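Local structure of cpftsy (Physcomitrella patens, 4AK9) at residues 71-76 / 86-91; 67-72 / 97-102. The protein is the chloroplast homologue of the signal recognition particle receptor FtsY, a SIMIBI-class GTPase that probably helps target proteins to the thylakoid membrane. All blocks are in the same frame, centred on the assembly; numbering follows the deposited sequence.

Contact 1 (71-76 / 86-91)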
loop_
_atom_site.group_PDB
_atom_site.type_symbol
_atom_site.label_atom_id
_atom_site.label_comp_id
_atom_site.label_asym_id
_atom_site.label_seq_id
_atom_site.Cartn_x
_atom_site.Cartn_y
_atom_site.Cartn_z
ATOM N N ASP A 71 -13.529 14.014 -0.642
ATOM C CA ASP A 71 -14.111 15.084 0.179
ATOM C C ASP A 71 -14.609 16.230 -0.691
ATOM O O ASP A 71 -15.687 16.760 -0.458
ATOM C CB ASP A 71 -13.116 15.582 1.220
ATOM C CG ASP A 71 -13.797 16.060 2.506
ATOM O OD1 ASP A 71 -14.928 15.610 2.814
ATOM O OD2 ASP A 71 -13.192 16.895 3.211
ATOM N N THR A 72 -13.850 16.575 -1.728
ATOM C CA THR A 72 -14.291 17.580 -2.705
ATOM C C THR A 72 -15.617 17.182 -3.396
ATOM O O THR A 72 -16.506 18.027 -3.626
ATOM C CB THR A 72 -13.182 17.791 -3.766
ATOM O OG1 THR A 72 -11.964 18.160 -3.104
ATOM C CG2 THR A 72 -13.570 18.877 -4.731
ATOM N N ILE A 73 -15.752 15.903 -3.725
ATOM C CA ILE A 73 -16.967 15.376 -4.324
ATOM C C ILE A 73 -18.138 15.467 -3.351
ATOM O O ILE A 73 -19.253 15.850 -3.746
ATOM C CB ILE A 73 -16.778 13.914 -4.765
ATOM C CG1 ILE A 73 -15.728 13.829 -5.885
ATOM C CG2 ILE A 73 -18.105 13.252 -5.197
ATOM C CD1 ILE A 73 -15.337 12.401 -6.211
ATOM N N ARG A 74 -17.891 15.103 -2.087
ATOM C CA ARG A 74 -18.909 15.203 -1.036
ATOM C C ARG A 74 -19.456 16.635 -0.928
ATOM O O ARG A 74 -20.680 16.809 -0.814
ATOM C CB ARG A 74 -18.380 14.743 0.346
ATOM C CG ARG A 74 -17.858 13.293 0.400
ATOM C CD ARG A 74 -17.322 12.882 1.807
ATOM N NE ARG A 74 -16.518 11.657 1.726
ATOM C CZ ARG A 74 -16.988 10.413 1.874
ATOM N NH1 ARG A 74 -18.274 10.215 2.152
ATOM N NH2 ARG A 74 -16.164 9.360 1.754
ATOM N N LYS A 75 -18.566 17.641 -0.932
ATOM C CA LYS A 75 -18.990 19.056 -0.830
ATOM C C LYS A 75 -19.805 19.473 -2.049
ATOM O O LYS A 75 -20.823 20.161 -1.920
ATOM C CB LYS A 75 -17.810 20.029 -0.712
ATOM C CG LYS A 75 -16.656 19.573 0.156
ATOM C CD LYS A 75 -16.880 19.824 1.629
ATOM C CE LYS A 75 -15.590 19.533 2.386
ATOM N NZ LYS A 75 -15.651 19.964 3.819
ATOM N N ASP A 76 -19.336 19.088 -3.235
ATOM C CA ASP A 76 -20.033 19.431 -4.478
ATOM C C ASP A 76 -21.425 18.792 -4.535
ATOM O O ASP A 76 -22.379 19.372 -5.097
ATOM C CB ASP A 76 -19.198 19.032 -5.709
ATOM C CG ASP A 76 -17.934 19.886 -5.874
ATOM O OD1 ASP A 76 -17.756 20.867 -5.117
ATOM O OD2 ASP A 76 -17.115 19.585 -6.771
ATOM N N PRO A 86 -22.755 9.657 -13.405
ATOM C CA PRO A 86 -21.881 10.209 -14.449
ATOM C C PRO A 86 -21.200 11.520 -14.057
ATOM O O PRO A 86 -20.012 11.706 -14.398
ATOM C CB PRO A 86 -22.846 10.446 -15.614
ATOM C CG PRO A 86 -23.851 9.345 -15.447
ATOM C CD PRO A 86 -24.039 9.190 -13.958
ATOM N N GLN A 87 -21.910 12.408 -13.355
ATOM C CA GLN A 87 -21.322 13.695 -12.980
ATOM C C GLN A 87 -20.246 13.502 -11.909
ATOM O O GLN A 87 -19.245 14.223 -11.879
ATOM C CB GLN A 87 -22.385 14.671 -12.470
ATOM C CG GLN A 87 -23.272 15.255 -13.569
ATOM C CD GLN A 87 -24.471 15.998 -12.993
ATOM O OE1 GLN A 87 -24.394 16.625 -11.926
ATOM N NE2 GLN A 87 -25.590 15.918 -13.700
ATOM N N ILE A 88 -20.483 12.544 -11.017
ATOM C CA ILE A 88 -19.539 12.262 -9.935
ATOM C C ILE A 88 -18.262 11.657 -10.527
ATOM O O ILE A 88 -17.146 12.019 -10.124
ATOM C CB ILE A 88 -20.173 11.323 -8.904
ATOM C CG1 ILE A 88 -21.209 12.100 -8.084
ATOM C CG2 ILE A 88 -19.113 10.725 -7.964
ATOM C CD1 ILE A 88 -22.085 11.193 -7.239
ATOM N N LYS A 89 -18.450 10.774 -11.504
ATOM C CA LYS A 89 -17.357 10.151 -12.242
ATOM C C LYS A 89 -16.512 11.201 -12.936
ATOM O O LYS A 89 -15.286 11.158 -12.870
ATOM C CB LYS A 89 -17.912 9.170 -13.274
ATOM C CG LYS A 89 -16.848 8.517 -14.174
ATOM C CD LYS A 89 -15.791 7.802 -13.347
ATOM C CE LYS A 89 -15.448 6.432 -13.913
ATOM N NZ LYS A 89 -15.186 6.452 -15.372
ATOM N N GLU A 90 -17.158 12.150 -13.602
ATOM C CA GLU A 90 -16.407 13.243 -14.206
ATOM C C GLU A 90 -15.662 14.061 -13.179
ATOM O O GLU A 90 -14.536 14.456 -13.442
ATOM C CB GLU A 90 -17.300 14.148 -15.077
ATOM C CG GLU A 90 -17.414 13.653 -16.519
ATOM C CD GLU A 90 -16.064 13.208 -17.115
ATOM O OE1 GLU A 90 -15.114 14.032 -17.166
ATOM O OE2 GLU A 90 -15.963 12.026 -17.535
ATOM N N ALA A 91 -16.266 14.317 -12.010
ATOM C CA ALA A 91 -15.596 15.146 -11.011
ATOM C C ALA A 91 -14.393 14.399 -10.441
ATOM O O ALA A 91 -13.353 15.004 -10.135
ATOM C CB ALA A 91 -16.551 15.539 -9.899
#
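Ile73 and Ile88 meet methyl to methyl: CG2 of Ile73 stands 3.9 Å from CG2 of Ile88, and the two side chains cross at about a right angle. Both residues have the same build. In Ile73 the branch methyl CG2 lies anti to the backbone N while CG1 sits beside that N (chi1 -65°), and Ile88 repeats this with chi1 -73°, so each helix offers its short branch to the other. The longer branch of Ile73 takes a separate partner, CG1 reaching CB of Ala91 at a looser 4.4 Å. Ile73 thus divides its two branches between residues one helical turn apart, Ile88 and Ala91. The small Ala91 side chain is consistent with the close approach of the backbones, CA of Ile73 and CA of Ala91 being 6.8 Å apart. These are neighbouring helices of the helical bundle that precedes the GTPase core in SRP54-type proteins, 63-78 and 85-101, joined by a short connection. Both isoleucines are buried, and other parts of the bundle complete their surroundings: Leu49 of helix 45-58 and Asn95 of helix 85-101 pack on Ile73, while Leu37 and Trp40 pack on Ile88. Helix 45-58 lies beside helix 63-78, where its Glu46, Asp50 and Glu53 form salt bridges with Arg74. Asp76 points its CB toward helix 85-101, but its carboxylate is engaged by Arg81 of the connection, in a salt bridge through OD1.

Contact 2 (67-72 / 97-102)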
loop_
_atom_site.group_PDB
_atom_site.type_symbol
_atom_site.label_atom_id
_atom_site.label_comp_id
_atom_site.label_asym_id
_atom_site.label_seq_id
_atom_site.Cartn_x
_atom_site.Cartn_y
_atom_site.Cartn_z
ATOM N N LEU A 67 -8.793 10.761 0.697
ATOM C CA LEU A 67 -9.663 11.606 1.532
ATOM C C LEU A 67 -9.938 12.925 0.811
ATOM O O LEU A 67 -11.091 13.351 0.659
ATOM C CB LEU A 67 -9.018 11.841 2.906
ATOM C CG LEU A 67 -9.602 12.881 3.869
ATOM C CD1 LEU A 67 -11.107 12.719 4.001
ATOM C CD2 LEU A 67 -8.928 12.710 5.221
ATOM N N LYS A 68 -8.891 13.561 0.306
ATOM C CA LYS A 68 -9.104 14.866 -0.304
ATOM C C LYS A 68 -9.787 14.793 -1.668
ATOM O O LYS A 68 -10.536 15.703 -2.030
ATOM C CB LYS A 68 -7.812 15.660 -0.384
ATOM C CG LYS A 68 -6.864 15.138 -1.400
ATOM C CD LYS A 68 -5.715 16.109 -1.585
ATOM C CE LYS A 68 -5.002 16.360 -0.279
ATOM N NZ LYS A 68 -3.666 16.969 -0.523
ATOM N N ILE A 69 -9.547 13.717 -2.425
ATOM C CA ILE A 69 -10.281 13.522 -3.678
ATOM C C ILE A 69 -11.775 13.373 -3.447
ATOM O O ILE A 69 -12.581 14.043 -4.091
ATOM C CB ILE A 69 -9.775 12.277 -4.435
ATOM C CG1 ILE A 69 -8.376 12.560 -4.965
ATOM C CG2 ILE A 69 -10.714 11.933 -5.584
ATOM C CD1 ILE A 69 -7.626 11.326 -5.473
ATOM N N VAL A 70 -12.149 12.494 -2.526
ATOM C CA VAL A 70 -13.555 12.212 -2.303
ATOM C C VAL A 70 -14.254 13.352 -1.539
ATOM O O VAL A 70 -15.421 13.664 -1.818
ATOM C CB VAL A 70 -13.723 10.824 -1.649
ATOM C CG1 VAL A 70 -15.179 10.528 -1.290
ATOM C CG2 VAL A 70 -13.177 9.738 -2.617
ATOM N N ASP A 71 -13.529 14.014 -0.642
ATOM C CA ASP A 71 -14.111 15.084 0.179
ATOM C C ASP A 71 -14.609 16.230 -0.691
ATOM O O ASP A 71 -15.687 16.760 -0.458
ATOM C CB ASP A 71 -13.116 15.582 1.220
ATOM C CG ASP A 71 -13.797 16.060 2.506
ATOM O OD1 ASP A 71 -14.928 15.610 2.814
ATOM O OD2 ASP A 71 -13.192 16.895 3.211
ATOM N N THR A 72 -13.850 16.575 -1.728
ATOM C CA THR A 72 -14.291 17.580 -2.705
ATOM C C THR A 72 -15.617 17.182 -3.396
ATOM O O THR A 72 -16.506 18.027 -3.626
ATOM C CB THR A 72 -13.182 17.791 -3.766
ATOM O OG1 THR A 72 -11.964 18.160 -3.104
ATOM C CG2 THR A 72 -13.570 18.877 -4.731
ATOM N N PHE A 97 -6.868 14.950 -11.935
ATOM C CA PHE A 97 -6.065 15.811 -12.791
ATOM C C PHE A 97 -5.551 17.049 -12.045
ATOM O O PHE A 97 -4.396 17.421 -12.170
ATOM C CB PHE A 97 -6.856 16.230 -14.032
ATOM C CG PHE A 97 -6.101 17.160 -14.926
ATOM C CD1 PHE A 97 -5.177 16.666 -15.820
ATOM C CD2 PHE A 97 -6.294 18.535 -14.851
ATOM C CE1 PHE A 97 -4.455 17.531 -16.637
ATOM C CE2 PHE A 97 -5.590 19.395 -15.677
ATOM C CZ PHE A 97 -4.667 18.890 -16.568
ATOM N N LYS A 98 -6.413 17.689 -11.257
ATOM C CA LYS A 98 -5.975 18.859 -10.498
ATOM C C LYS A 98 -4.883 18.554 -9.491
ATOM O O LYS A 98 -3.909 19.301 -9.394
ATOM C CB LYS A 98 -7.171 19.517 -9.809
ATOM C CG LYS A 98 -8.082 20.168 -10.814
ATOM C CD LYS A 98 -9.290 20.836 -10.176
ATOM C CE LYS A 98 -8.897 22.062 -9.341
ATOM N NZ LYS A 98 -8.476 21.740 -7.940
ATOM N N LEU A 99 -5.045 17.465 -8.741
ATOM C CA LEU A 99 -4.036 17.075 -7.764
ATOM C C LEU A 99 -2.703 16.853 -8.452
ATOM O O LEU A 99 -1.660 17.152 -7.873
ATOM C CB LEU A 99 -4.426 15.779 -7.071
ATOM C CG LEU A 99 -5.487 15.859 -5.985
ATOM C CD1 LEU A 99 -5.438 14.543 -5.199
ATOM C CD2 LEU A 99 -5.203 17.046 -5.071
ATOM N N LEU A 100 -2.731 16.338 -9.689
ATOM C CA LEU A 100 -1.488 16.042 -10.427
ATOM C C LEU A 100 -0.778 17.268 -10.996
ATOM O O LEU A 100 0.387 17.206 -11.365
ATOM C CB LEU A 100 -1.740 15.008 -11.549
ATOM C CG LEU A 100 -1.959 13.545 -11.104
ATOM C CD1 LEU A 100 -2.595 12.739 -12.280
ATOM C CD2 LEU A 100 -0.627 12.914 -10.688
ATOM N N THR A 101 -1.486 18.391 -11.077
ATOM C CA THR A 101 -0.981 19.514 -11.838
ATOM C C THR A 101 -0.970 20.866 -11.108
ATOM O O THR A 101 -0.243 21.771 -11.507
ATOM C CB THR A 101 -1.849 19.717 -13.103
ATOM O OG1 THR A 101 -3.230 19.836 -12.701
ATOM C CG2 THR A 101 -1.704 18.540 -14.077
ATOM N N GLU A 102 -1.813 21.043 -10.102
ATOM C CA GLU A 102 -1.971 22.384 -9.517
ATOM C C GLU A 102 -0.750 22.907 -8.753
ATOM O O GLU A 102 -0.559 24.129 -8.667
ATOM C CB GLU A 102 -3.196 22.417 -8.598
ATOM C CG GLU A 102 -2.981 21.617 -7.303
ATOM C CD GLU A 102 -4.288 21.209 -6.629
ATOM O OE1 GLU A 102 -5.351 21.784 -6.981
ATOM O OE2 GLU A 102 -4.254 20.324 -5.736
#
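This is a small, partly buried apolar contact between helices 63-78 and 85-101, near the C-terminal end of the latter, and Leu99 carries all of one side of it. Its methyl CD1 sits between Ile69 and the lysine chain: it lies 3.6 Å from CG1 of Ile69 and also touches the end of that side chain, CD1 of Ile69, at 3.9 Å, while CD of Lys68 is likewise 3.9 Å from it. CD2 meets CD of Lys68 alone, 3.6 Å away. Placing CG of Leu99 anti to its carbonyl carbon, at chi1 -77°, sends the fork toward helix 63-78, where it straddles two consecutive residues. Lys68 starts out with CG between its backbone N and carbonyl carbon (chi1 72°) and bends again at chi3; its methylenes lie against the leucine while NZ goes on to a salt bridge with Asp286. Ile69, the buried member, is backed by Leu92 and Ile96 of helix 85-101 and by Phe61. One turn on, Thr72 OG1 donates to the carbonyl O of Lys68 at 3.0 Å, nearly straight in line with the C=O. On the other helix, Phe97 and Leu100 turn to helix 309-316, packing on Gln310 and Phe312 respectively. Such a pairing, apolar inside with a lysine at its margin, is typical of amphipathic helices in a helical bundle, here the one attached to the GTPase domain of SRP-type GTPases.

Contacts 1 and 2 are two points along one helix pair, their centres about 11 Å apart and both on the same side of the chain's centre. Helix 63-78 supplies the first segment of each, 67-72 and 71-76 overlapping at Asp71 and Thr72; helix 85-101 supplies the second, 86-91 from its start and 97-102 from around its C-terminal part. The two helices run in broadly opposite senses, as in a splayed helical hairpin. Contact 1, about 27 Å from the chain centre, joins them near their connection; contact 2, about 18 Å from it, joins them where the bundle meets the GTPase core, with Lys68 on Asp286 and Phe97 and Leu100 on helix 309-316.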